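Local atomic coordinates of glutathione transferase gst1-6 (Anopheles dirus, PDB entry 1V2A), a protein that probably catalyses, as a homodimer, the transfer of glutathione to electrophilic compounds such as organic halides, a reaction of xenobiotic detoxification. Residues 8-13 against 102-107; 156-161 against 183-188; 108-113 against 118-123; 96-101 against 136-141. One frame throughout, in Å; residues are numbered along the deposited sequence.

Three of the four contacts share helix 86-115 of the all-helical domain. Contact 4 and contact 3 both pair it with helix 122-141, the first as a buried edge-to-face aromatic pair, the second at the exposed bend between the two helices, where a backbone bond joins a few apolar touches. Contact 1, partly buried, is the one that brings in the thioredoxin-like domain, setting two prolines, one of them lining the glutathione site, against a tyrosine. Contact 2 is buried and apolar and packs helix 152-162 on the end of helix 175-185. Thr160, on the same helix as Leu158, touches Tyr104 of contact 1 and probably hydrogen-bonds to Asp99 of contact 4.

Contact 1 (8-13 against 102-107). With GTS (glutathione sulfonic acid), chain F.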
# COMPACT_ATOMS: atom_id res chain seq x y z
N ILE B 8 14.08 -15.23 -0.91
CA ILE B 8 12.90 -16.07 -0.98
C ILE B 8 11.68 -15.18 -0.80
O ILE B 8 10.58 -15.51 -1.26
CB ILE B 8 12.91 -17.16 0.11
CG1 ILE B 8 14.03 -18.17 -0.14
CG2 ILE B 8 11.59 -17.93 0.09
CD1 ILE B 8 15.44 -17.58 -0.08
N SER B 9 11.89 -14.05 -0.13
CA SER B 9 10.85 -13.07 0.12
C SER B 9 10.63 -12.22 -1.13
O SER B 9 11.55 -11.52 -1.57
CB SER B 9 11.25 -12.18 1.31
OG SER B 9 10.42 -11.04 1.42
N PRO B 10 9.44 -12.29 -1.74
CA PRO B 10 9.13 -11.52 -2.94
C PRO B 10 9.25 -10.00 -2.71
O PRO B 10 9.76 -9.28 -3.56
CB PRO B 10 7.71 -11.97 -3.29
CG PRO B 10 7.68 -13.39 -2.80
CD PRO B 10 8.36 -13.25 -1.45
N PRO B 11 8.78 -9.50 -1.56
CA PRO B 11 8.90 -8.06 -1.33
C PRO B 11 10.37 -7.59 -1.39
O PRO B 11 10.66 -6.56 -1.98
CB PRO B 11 8.30 -7.88 0.07
CG PRO B 11 7.26 -8.96 0.10
CD PRO B 11 7.97 -10.13 -0.51
N CYS B 12 11.27 -8.37 -0.80
CA CYS B 12 12.70 -8.03 -0.79
C CYS B 12 13.39 -7.97 -2.16
O CYS B 12 14.43 -7.33 -2.29
CB CYS B 12 13.48 -9.03 0.06
SG CYS B 12 13.07 -9.06 1.80
N GLN B 13 12.84 -8.61 -3.18
CA GLN B 13 13.50 -8.61 -4.48
C GLN B 13 13.42 -7.30 -5.24
O GLN B 13 14.19 -7.07 -6.17
CB GLN B 13 12.93 -9.74 -5.36
CG GLN B 13 12.71 -11.04 -4.62
CD GLN B 13 12.17 -12.14 -5.51
OE1 GLN B 13 11.49 -11.88 -6.50
NE2 GLN B 13 12.46 -13.39 -5.15
N THR B 102 -3.89 -5.22 -3.63
CA THR B 102 -4.81 -5.98 -4.47
C THR B 102 -4.23 -7.29 -4.96
O THR B 102 -4.67 -8.36 -4.52
CB THR B 102 -5.25 -5.17 -5.70
OG1 THR B 102 -5.93 -3.98 -5.26
CG2 THR B 102 -6.20 -5.99 -6.58
N LEU B 103 -3.24 -7.21 -5.84
CA LEU B 103 -2.63 -8.40 -6.42
C LEU B 103 -1.80 -9.26 -5.48
O LEU B 103 -2.07 -10.44 -5.34
CB LEU B 103 -1.78 -8.02 -7.64
CG LEU B 103 -1.17 -9.15 -8.48
CD1 LEU B 103 -2.16 -10.27 -8.70
CD2 LEU B 103 -0.73 -8.58 -9.81
N TYR B 104 -0.80 -8.67 -4.85
CA TYR B 104 0.05 -9.45 -3.96
C TYR B 104 -0.70 -9.91 -2.70
O TYR B 104 -0.40 -10.97 -2.14
CB TYR B 104 1.30 -8.66 -3.57
CG TYR B 104 2.34 -9.55 -2.91
CD1 TYR B 104 2.88 -10.64 -3.59
CD2 TYR B 104 2.72 -9.34 -1.58
CE1 TYR B 104 3.77 -11.52 -2.96
CE2 TYR B 104 3.61 -10.22 -0.94
CZ TYR B 104 4.12 -11.30 -1.64
OH TYR B 104 4.98 -12.17 -1.02
N LYS B 105 -1.67 -9.11 -2.27
CA LYS B 105 -2.46 -9.43 -1.09
C LYS B 105 -3.24 -10.71 -1.31
O LYS B 105 -3.33 -11.57 -0.42
CB LYS B 105 -3.43 -8.29 -0.77
CG LYS B 105 -4.58 -8.65 0.19
CD LYS B 105 -4.15 -8.78 1.66
CE LYS B 105 -3.30 -10.02 1.90
NZ LYS B 105 -2.89 -10.21 3.33
N ARG B 106 -3.82 -10.83 -2.49
CA ARG B 106 -4.61 -12.00 -2.84
C ARG B 106 -3.75 -13.21 -3.18
O ARG B 106 -4.21 -14.34 -3.10
CB ARG B 106 -5.56 -11.64 -3.98
CG ARG B 106 -6.61 -10.60 -3.57
CD ARG B 106 -7.44 -10.13 -4.74
NE ARG B 106 -8.27 -8.99 -4.38
CZ ARG B 106 -9.11 -8.37 -5.22
NH1 ARG B 106 -9.23 -8.80 -6.47
NH2 ARG B 106 -9.82 -7.33 -4.81
N ILE B 107 -2.49 -12.97 -3.55
CA ILE B 107 -1.58 -14.07 -3.88
C ILE B 107 -1.08 -14.71 -2.59
O ILE B 107 -1.24 -15.89 -2.36
CB ILE B 107 -0.33 -13.61 -4.66
CG1 ILE B 107 -0.72 -12.97 -5.99
CG2 ILE B 107 0.61 -14.79 -4.87
CD1 ILE B 107 -1.76 -13.75 -6.75
N1 GTS F . 4.71 -4.76 3.00
CA1 GTS F . 5.99 -5.29 3.41
C1 GTS F . 6.96 -4.83 2.35
O11 GTS F . 8.10 -4.61 2.70
O12 GTS F . 6.57 -4.67 1.18
CB1 GTS F . 5.86 -6.79 3.50
CG1 GTS F . 7.16 -7.50 3.94
CD1 GTS F . 6.87 -8.74 4.77
OE1 GTS F . 5.71 -9.09 5.05
N2 GTS F . 7.96 -9.41 5.14
CA2 GTS F . 7.87 -10.64 5.93
C2 GTS F . 8.44 -10.40 7.29
O2 GTS F . 9.48 -9.74 7.43
CB2 GTS F . 8.65 -11.82 5.36
SG2 GTS F . 8.19 -12.46 3.72
O1S GTS F . 8.30 -11.49 2.69
O2S GTS F . 9.08 -13.54 3.46
O3S GTS F . 6.83 -12.95 3.73
N3 GTS F . 7.75 -10.96 8.28
CA3 GTS F . 8.19 -10.83 9.64
C3 GTS F . 7.08 -10.38 10.52
O31 GTS F . 7.36 -10.26 11.71
O32 GTS F . 5.97 -10.18 10.02
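Pro10 and Pro11 receive the end of Tyr104, which reaches across from helix 86-115 and meets both pyrrolidine rings at about a right angle. The apolar part of the contact is divided between them: Pro10 CB lies 4.0 Å from Tyr104 CE1, and Pro11 CG lies 4.0 Å from Tyr104 CE2. Each carbon comes at the ring obliquely. The phenol oxygen pushes further in, with Tyr104 OH 3.5 Å from Pro10 CG and 3.7 Å from Pro11 CD. Its CG anti to the backbone N (chi1 -167°), Tyr104 has its ring swung toward the two prolines.

The polar part belongs to the ligand. Ser9 OG donates a short hydrogen bond of 2.5 Å to O1S of glutathione sulfonic acid, and Pro11 CD sits 3.5 Å from that same O1S, so one sulfonate oxygen meets both the hydroxyl and the proline ring. The sulfonate is the oxidised form of the glutathione thiol, so Ser9 OG probably lies close to where the sulfur would react. Ser64, Ile51 and Glu63 hold other parts of the ligand.

A type I turn from Pro10 to Gln13 leads the loop from strand 2-5 into helix 13-22. Tyr104 also rests on Thr160 of helix 152-162 and Pro11 on Pro52, so the loop of the thioredoxin-like domain meets the helical domain beside the glutathione site, with helix 191-206 flanking Ile8 and Gln13.

Contact 2 (156-161 against 183-188); sequences CLLGTV and RVRAEM
Val184 is the first residue of 183-188 to meet Leu158, the side chain that carries the whole contact from helix 152-162. Val184 CG1 and Leu158 CD2 stand 3.6 Å apart, the two side chains passing each other in opposite directions. The CA atoms of Leu158 and Val184 are 7.6 Å apart, the nearest such pair across the segments.

Arg185 follows with the aliphatic part of its chain. With CG anti to the carbonyl carbon (chi1 -46°) and chi2 extended, its methylenes reach one leucine methyl: Arg185 CD is 3.8 Å from Leu158 CD1, and Arg185 CG is 3.9 Å from that methyl. The bend at chi3 turns the head group and keeps the guanidinium beside the leucine, Arg185 NH1 4.1 Å from Leu158 CD1; NH1 also makes a weak hydrogen bond to Tyr191 OH.

Both helices belong to the all-helical C-terminal domain of the glutathione transferase fold, and here helix 152-162, deep in that domain, is covered by the end of helix 175-185. Leu158 also touches Leu181 one turn earlier on that helix.

From Arg185 the chain closes a type I turn to Met188, with Met188 N bonded to Arg185 O at 3.0 Å. The turn brings Met188 back over the leucine, and Met188 CG comes to 4.2 Å from Leu158 CD2. Met188 packs in addition on Leu150 and Ile155, next to the start of helix 152-162.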
# COMPACT_ATOMS: atom_id res chain seq x y z
N CYS B 156 8.24 -3.92 -8.95
CA CYS B 156 7.47 -4.48 -7.82
C CYS B 156 6.45 -5.53 -8.28
O CYS B 156 6.29 -6.56 -7.63
CB CYS B 156 6.71 -3.38 -7.06
SG CYS B 156 7.74 -2.11 -6.28
N LEU B 157 5.76 -5.25 -9.38
CA LEU B 157 4.76 -6.18 -9.90
C LEU B 157 5.41 -7.45 -10.47
O LEU B 157 4.78 -8.51 -10.54
CB LEU B 157 3.91 -5.49 -10.97
CG LEU B 157 2.94 -4.44 -10.41
CD1 LEU B 157 2.32 -3.64 -11.54
CD2 LEU B 157 1.87 -5.16 -9.59
N LEU B 158 6.67 -7.32 -10.89
CA LEU B 158 7.40 -8.46 -11.43
C LEU B 158 7.70 -9.40 -10.27
O LEU B 158 7.69 -10.61 -10.42
CB LEU B 158 8.70 -7.99 -12.08
CG LEU B 158 9.74 -9.09 -12.32
CD1 LEU B 158 9.15 -10.15 -13.27
CD2 LEU B 158 11.00 -8.47 -12.91
N GLY B 159 7.96 -8.84 -9.09
CA GLY B 159 8.23 -9.69 -7.94
C GLY B 159 6.97 -10.43 -7.57
O GLY B 159 6.97 -11.64 -7.35
N THR B 160 5.87 -9.69 -7.54
CA THR B 160 4.57 -10.23 -7.19
C THR B 160 4.07 -11.33 -8.11
O THR B 160 3.56 -12.34 -7.65
CB THR B 160 3.53 -9.11 -7.17
OG1 THR B 160 3.91 -8.16 -6.16
CG2 THR B 160 2.14 -9.66 -6.88
N VAL B 161 4.23 -11.13 -9.42
CA VAL B 161 3.74 -12.12 -10.37
C VAL B 161 4.54 -13.42 -10.41
O VAL B 161 3.95 -14.49 -10.52
CB VAL B 161 3.66 -11.53 -11.79
CG1 VAL B 161 3.12 -12.58 -12.76
CG2 VAL B 161 2.74 -10.32 -11.78
N ARG B 183 9.50 -8.68 -21.30
CA ARG B 183 9.94 -7.31 -21.51
C ARG B 183 10.71 -6.76 -20.31
O ARG B 183 11.83 -6.26 -20.45
CB ARG B 183 8.74 -6.39 -21.78
CG ARG B 183 8.48 -6.07 -23.25
CD ARG B 183 7.60 -4.83 -23.42
NE ARG B 183 6.24 -5.06 -22.96
CZ ARG B 183 5.36 -5.84 -23.59
NH1 ARG B 183 5.71 -6.46 -24.70
NH2 ARG B 183 4.15 -6.00 -23.09
N VAL B 184 10.10 -6.87 -19.13
CA VAL B 184 10.72 -6.35 -17.92
C VAL B 184 12.01 -7.06 -17.53
O VAL B 184 13.01 -6.41 -17.25
CB VAL B 184 9.73 -6.44 -16.74
CG1 VAL B 184 10.42 -6.02 -15.45
CG2 VAL B 184 8.54 -5.55 -17.02
N ARG B 185 11.98 -8.38 -17.53
CA ARG B 185 13.17 -9.14 -17.16
C ARG B 185 14.31 -8.91 -18.15
O ARG B 185 15.48 -8.89 -17.78
CB ARG B 185 12.80 -10.62 -17.06
CG ARG B 185 11.51 -10.79 -16.27
CD ARG B 185 11.35 -12.16 -15.66
NE ARG B 185 10.37 -12.97 -16.35
CZ ARG B 185 9.62 -13.88 -15.75
NH1 ARG B 185 9.75 -14.08 -14.45
NH2 ARG B 185 8.73 -14.58 -16.45
N ALA B 186 13.96 -8.71 -19.42
CA ALA B 186 14.96 -8.45 -20.45
C ALA B 186 15.60 -7.11 -20.17
O ALA B 186 16.64 -6.78 -20.73
CB ALA B 186 14.32 -8.45 -21.83
N GLU B 187 14.99 -6.33 -19.28
CA GLU B 187 15.54 -5.02 -18.95
C GLU B 187 16.18 -4.98 -17.56
O GLU B 187 16.74 -3.96 -17.16
CB GLU B 187 14.45 -3.95 -19.08
CG GLU B 187 13.81 -3.93 -20.47
CD GLU B 187 12.97 -2.69 -20.73
OE1 GLU B 187 12.25 -2.67 -21.74
OE2 GLU B 187 13.05 -1.74 -19.92
N MET B 188 16.10 -6.09 -16.83
CA MET B 188 16.73 -6.16 -15.51
C MET B 188 18.14 -6.71 -15.76
O MET B 188 18.30 -7.77 -16.37
CB MET B 188 15.96 -7.11 -14.58
CG MET B 188 14.52 -6.72 -14.30
SD MET B 188 14.33 -5.22 -13.31
CE MET B 188 13.97 -3.98 -14.59

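Contact 3 (108-113 against 118-123)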
# COMPACT_ATOMS: atom_id res chain seq x y z
N ILE B 108 -0.45 -13.88 -1.77
CA ILE B 108 0.11 -14.29 -0.49
C ILE B 108 -0.95 -14.86 0.44
O ILE B 108 -0.64 -15.70 1.29
CB ILE B 108 0.84 -13.08 0.16
CG1 ILE B 108 2.33 -13.40 0.34
CG2 ILE B 108 0.18 -12.70 1.48
CD1 ILE B 108 2.60 -14.53 1.29
N ASP B 109 -2.19 -14.40 0.31
CA ASP B 109 -3.27 -14.93 1.14
C ASP B 109 -3.38 -16.41 0.79
O ASP B 109 -3.35 -17.27 1.66
CB ASP B 109 -4.60 -14.23 0.86
CG ASP B 109 -4.78 -12.95 1.66
OD1 ASP B 109 -3.92 -12.65 2.52
OD2 ASP B 109 -5.79 -12.24 1.44
N VAL B 110 -3.48 -16.70 -0.51
CA VAL B 110 -3.57 -18.08 -0.97
C VAL B 110 -2.36 -18.89 -0.51
O VAL B 110 -2.50 -19.99 0.03
CB VAL B 110 -3.65 -18.15 -2.51
CG1 VAL B 110 -3.83 -19.59 -2.94
CG2 VAL B 110 -4.80 -17.32 -3.02
N ILE B 111 -1.16 -18.36 -0.70
CA ILE B 111 0.04 -19.09 -0.30
C ILE B 111 0.02 -19.42 1.19
O ILE B 111 0.38 -20.53 1.59
CB ILE B 111 1.33 -18.31 -0.63
CG1 ILE B 111 1.46 -18.11 -2.14
CG2 ILE B 111 2.54 -19.06 -0.09
CD1 ILE B 111 2.69 -17.35 -2.58
N HIS B 112 -0.38 -18.45 2.02
CA HIS B 112 -0.43 -18.65 3.47
C HIS B 112 -1.33 -19.81 3.86
O HIS B 112 -1.07 -20.51 4.84
CB HIS B 112 -0.91 -17.39 4.18
CG HIS B 112 0.12 -16.31 4.27
ND1 HIS B 112 1.47 -16.57 4.27
CD2 HIS B 112 -0.01 -14.97 4.44
CE1 HIS B 112 2.14 -15.44 4.44
NE2 HIS B 112 1.26 -14.45 4.54
N LEU B 113 -2.41 -19.99 3.12
CA LEU B 113 -3.35 -21.07 3.39
C LEU B 113 -2.71 -22.38 2.98
O LEU B 113 -2.64 -23.32 3.77
CB LEU B 113 -4.65 -20.85 2.61
CG LEU B 113 -5.42 -19.59 3.01
CD1 LEU B 113 -6.63 -19.40 2.11
CD2 LEU B 113 -5.85 -19.72 4.46
N GLU B 118 -4.50 -25.61 4.03
CA GLU B 118 -5.91 -25.22 3.96
C GLU B 118 -6.19 -24.86 2.51
O GLU B 118 -5.26 -24.76 1.70
CB GLU B 118 -6.20 -24.03 4.88
CG GLU B 118 -5.77 -24.24 6.34
CD GLU B 118 -6.33 -23.18 7.30
OE1 GLU B 118 -6.43 -22.00 6.91
OE2 GLU B 118 -6.66 -23.54 8.45
N GLN B 119 -7.45 -24.66 2.17
CA GLN B 119 -7.81 -24.33 0.80
C GLN B 119 -8.51 -23.00 0.60
O GLN B 119 -9.36 -22.61 1.38
CB GLN B 119 -8.66 -25.44 0.20
CG GLN B 119 -7.89 -26.65 -0.24
CD GLN B 119 -8.79 -27.75 -0.71
OE1 GLN B 119 -9.82 -27.51 -1.34
NE2 GLN B 119 -8.40 -28.99 -0.43
N PRO B 120 -8.17 -22.30 -0.49
CA PRO B 120 -8.79 -21.01 -0.77
C PRO B 120 -10.24 -21.25 -1.17
O PRO B 120 -10.56 -22.25 -1.81
CB PRO B 120 -7.96 -20.47 -1.94
CG PRO B 120 -6.64 -21.20 -1.82
CD PRO B 120 -7.09 -22.58 -1.44
N SER B 121 -11.13 -20.34 -0.79
CA SER B 121 -12.53 -20.46 -1.15
C SER B 121 -12.65 -20.06 -2.62
O SER B 121 -11.70 -19.51 -3.18
CB SER B 121 -13.37 -19.51 -0.29
OG SER B 121 -12.90 -18.19 -0.43
N ASP B 122 -13.79 -20.34 -3.23
CA ASP B 122 -13.99 -19.97 -4.62
C ASP B 122 -13.90 -18.46 -4.77
O ASP B 122 -13.44 -17.96 -5.79
CB ASP B 122 -15.35 -20.45 -5.13
CG ASP B 122 -15.35 -21.92 -5.51
OD1 ASP B 122 -15.28 -22.77 -4.60
OD2 ASP B 122 -15.41 -22.22 -6.72
N GLU B 123 -14.35 -17.75 -3.74
CA GLU B 123 -14.32 -16.29 -3.76
C GLU B 123 -12.89 -15.81 -3.88
O GLU B 123 -12.58 -14.95 -4.71
CB GLU B 123 -14.92 -15.72 -2.47
CG GLU B 123 -15.01 -14.20 -2.45
CD GLU B 123 -15.45 -13.64 -1.11
OE1 GLU B 123 -14.73 -13.86 -0.11
OE2 GLU B 123 -16.51 -12.98 -1.05
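Leu113 and Glu118 lie where the chain turns between two helices, their CA atoms 4.9 Å apart, and Glu118 N gives Leu113 O a hydrogen bond of 3.0 Å with an N-H...O angle of 152°. The donor stands well above the carbonyl plane, 52° out of it. This bond ties the chain leaving helix 86-115 back onto the helix end, within an antiparallel alpha-alpha hairpin whose second arm is helix 122-141.

Among the side chains, Leu113 spreads its two methyls over different partners. CD1 turns to the proline, 3.9 Å from Pro120 CA, while CD2 meets the carboxylate of Glu118, its OE1 at 3.4 Å. The glutamate and leucine side chains cross at about a right angle. One turn back on the helix, Val110 CG1 presses on Pro120 CG at 3.4 Å, tighter than an ordinary carbon contact; CG1 is the branch anti to the backbone N (chi1 -176°). Pro120 packs further on Met125, and Val110 on Leu128.

Directly after the proline, Ser121 is the N-cap of helix 122-141: its side chain caps a backbone N of the first turn, and Gln124 OE1 accepts from Ser121 N.

The chemistry is thus mainly apolar: Leu113 and Val110 pack on Pro120, and one backbone bond closes the bend. The carboxylate of Glu118 lies at the exposed margin, OE1 against a leucine methyl, with a long, weak ion pair to Lys116.

Contact 4 (96-101 against 136-141); sequences LFFDIG and EQFVTE
Phe98 sets its CG anti to the backbone N (chi1 162°), while Phe138 turns its CG anti to the carbonyl carbon (chi1 -64°), which brings the face of Phe98 and the edge of Phe138 into the gap between helices whose CA atoms here come no closer than 11.0 Å. The pair is a T-shaped, edge-to-face stack in the helical domain of the glutathione transferase fold, bridging helices 86-115 and 122-141, the two arms of an antiparallel hairpin. The ring centroids are 5.0 Å apart and the planes stand at 72°. Such a pairing lets the hydrogen on the edge of one ring point into the pi cloud of the other, and the two phenylalanines are the residues that bridge these segments.

Neighbours close in around the rings. Arg95 makes a cation-pi contact with Phe138, which also packs on Trp62 of the second subunit, and Phe98 rests on Leu157. Next to Phe98, Phe97 stacks on Phe97 of the second subunit, so this part of helix 86-115 serves the dimer interface as well as the domain core. Asp99, buried, has both carboxylate oxygens engaged: OD1 with Thr160 OG1 and OD2 with Tyr65 OH.

The touch itself comes down to one carbon: Phe138 CE1 stands 3.7 Å above the plane of the Phe98 ring, over its centre, with Phe98 CD2 at 3.9 Å and Phe98 CE1 at 4.1 Å.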
# COMPACT_ATOMS: atom_id res chain seq x y z
N LEU B 96 1.21 0.84 -7.68
CA LEU B 96 1.95 0.35 -6.52
C LEU B 96 0.98 -0.03 -5.40
O LEU B 96 1.19 -1.02 -4.71
CB LEU B 96 2.94 1.41 -6.01
CG LEU B 96 4.19 1.75 -6.84
CD1 LEU B 96 4.92 2.92 -6.20
CD2 LEU B 96 5.11 0.55 -6.93
N PHE B 97 -0.07 0.75 -5.22
CA PHE B 97 -1.05 0.45 -4.18
C PHE B 97 -1.93 -0.71 -4.62
O PHE B 97 -2.56 -1.38 -3.80
CB PHE B 97 -1.87 1.69 -3.82
CG PHE B 97 -1.12 2.65 -2.93
CD1 PHE B 97 -0.40 3.71 -3.48
CD2 PHE B 97 -1.08 2.46 -1.56
CE1 PHE B 97 0.36 4.56 -2.67
CE2 PHE B 97 -0.33 3.30 -0.74
CZ PHE B 97 0.39 4.36 -1.30
N PHE B 98 -1.94 -0.94 -5.92
CA PHE B 98 -2.67 -2.04 -6.51
C PHE B 98 -1.91 -3.32 -6.14
O PHE B 98 -2.49 -4.35 -5.82
CB PHE B 98 -2.69 -1.89 -8.04
CG PHE B 98 -3.04 -3.15 -8.77
CD1 PHE B 98 -4.34 -3.62 -8.79
CD2 PHE B 98 -2.05 -3.88 -9.42
CE1 PHE B 98 -4.66 -4.81 -9.45
CE2 PHE B 98 -2.36 -5.06 -10.08
CZ PHE B 98 -3.66 -5.53 -10.09
N ASP B 99 -0.58 -3.21 -6.17
CA ASP B 99 0.30 -4.32 -5.86
C ASP B 99 0.19 -4.78 -4.42
O ASP B 99 -0.15 -5.94 -4.15
CB ASP B 99 1.75 -3.92 -6.15
CG ASP B 99 2.69 -5.10 -6.09
OD1 ASP B 99 2.43 -6.10 -6.79
OD2 ASP B 99 3.69 -5.03 -5.36
N ILE B 100 0.47 -3.88 -3.50
CA ILE B 100 0.43 -4.23 -2.10
C ILE B 100 -0.96 -4.58 -1.59
O ILE B 100 -1.10 -5.54 -0.82
CB ILE B 100 1.03 -3.11 -1.21
CG1 ILE B 100 1.21 -3.63 0.21
CG2 ILE B 100 0.12 -1.88 -1.21
CD1 ILE B 100 1.80 -2.63 1.18
N GLY B 101 -1.97 -3.83 -2.02
CA GLY B 101 -3.32 -4.07 -1.55
C GLY B 101 -4.28 -4.87 -2.41
O GLY B 101 -5.39 -5.17 -1.98
N GLU B 136 -3.65 -7.64 -16.35
CA GLU B 136 -3.67 -7.98 -17.76
C GLU B 136 -4.06 -6.74 -18.57
O GLU B 136 -3.40 -6.41 -19.55
CB GLU B 136 -4.66 -9.13 -18.01
CG GLU B 136 -4.78 -9.57 -19.46
CD GLU B 136 -3.53 -10.23 -20.01
OE1 GLU B 136 -2.61 -10.57 -19.23
OE2 GLU B 136 -3.47 -10.42 -21.24
N GLN B 137 -5.12 -6.04 -18.14
CA GLN B 137 -5.57 -4.83 -18.83
C GLN B 137 -4.48 -3.76 -18.79
O GLN B 137 -4.18 -3.13 -19.80
CB GLN B 137 -6.85 -4.27 -18.20
CG GLN B 137 -8.10 -5.14 -18.39
CD GLN B 137 -9.33 -4.58 -17.68
OE1 GLN B 137 -9.76 -3.46 -17.95
NE2 GLN B 137 -9.90 -5.37 -16.77
N PHE B 138 -3.90 -3.55 -17.61
CA PHE B 138 -2.85 -2.56 -17.45
C PHE B 138 -1.75 -2.73 -18.50
O PHE B 138 -1.36 -1.78 -19.18
CB PHE B 138 -2.22 -2.66 -16.05
CG PHE B 138 -3.18 -2.35 -14.93
CD1 PHE B 138 -2.84 -2.66 -13.61
CD2 PHE B 138 -4.40 -1.73 -15.18
CE1 PHE B 138 -3.71 -2.36 -12.56
CE2 PHE B 138 -5.27 -1.43 -14.14
CZ PHE B 138 -4.92 -1.74 -12.82
N VAL B 139 -1.25 -3.96 -18.63
CA VAL B 139 -0.19 -4.25 -19.58
C VAL B 139 -0.64 -4.43 -21.03
O VAL B 139 0.08 -5.01 -21.85
CB VAL B 139 0.63 -5.48 -19.13
CG1 VAL B 139 1.34 -5.14 -17.83
CG2 VAL B 139 -0.28 -6.68 -18.93
N THR B 140 -1.83 -3.93 -21.35
CA THR B 140 -2.34 -3.99 -22.71
C THR B 140 -2.49 -2.54 -23.17
O THR B 140 -2.17 -2.19 -24.31
CB THR B 140 -3.72 -4.66 -22.82
OG1 THR B 140 -4.70 -3.83 -22.19
CG2 THR B 140 -3.70 -6.02 -22.15
N GLU B 141 -2.98 -1.70 -22.26
CA GLU B 141 -3.16 -0.29 -22.57
C GLU B 141 -1.78 0.33 -22.82
O GLU B 141 -1.65 1.33 -23.53
CB GLU B 141 -3.89 0.42 -21.42
CG GLU B 141 -3.26 0.24 -20.06
CD GLU B 141 -4.15 0.75 -18.93
OE1 GLU B 141 -4.59 1.91 -19.00
OE2 GLU B 141 -4.41 -0.02 -17.98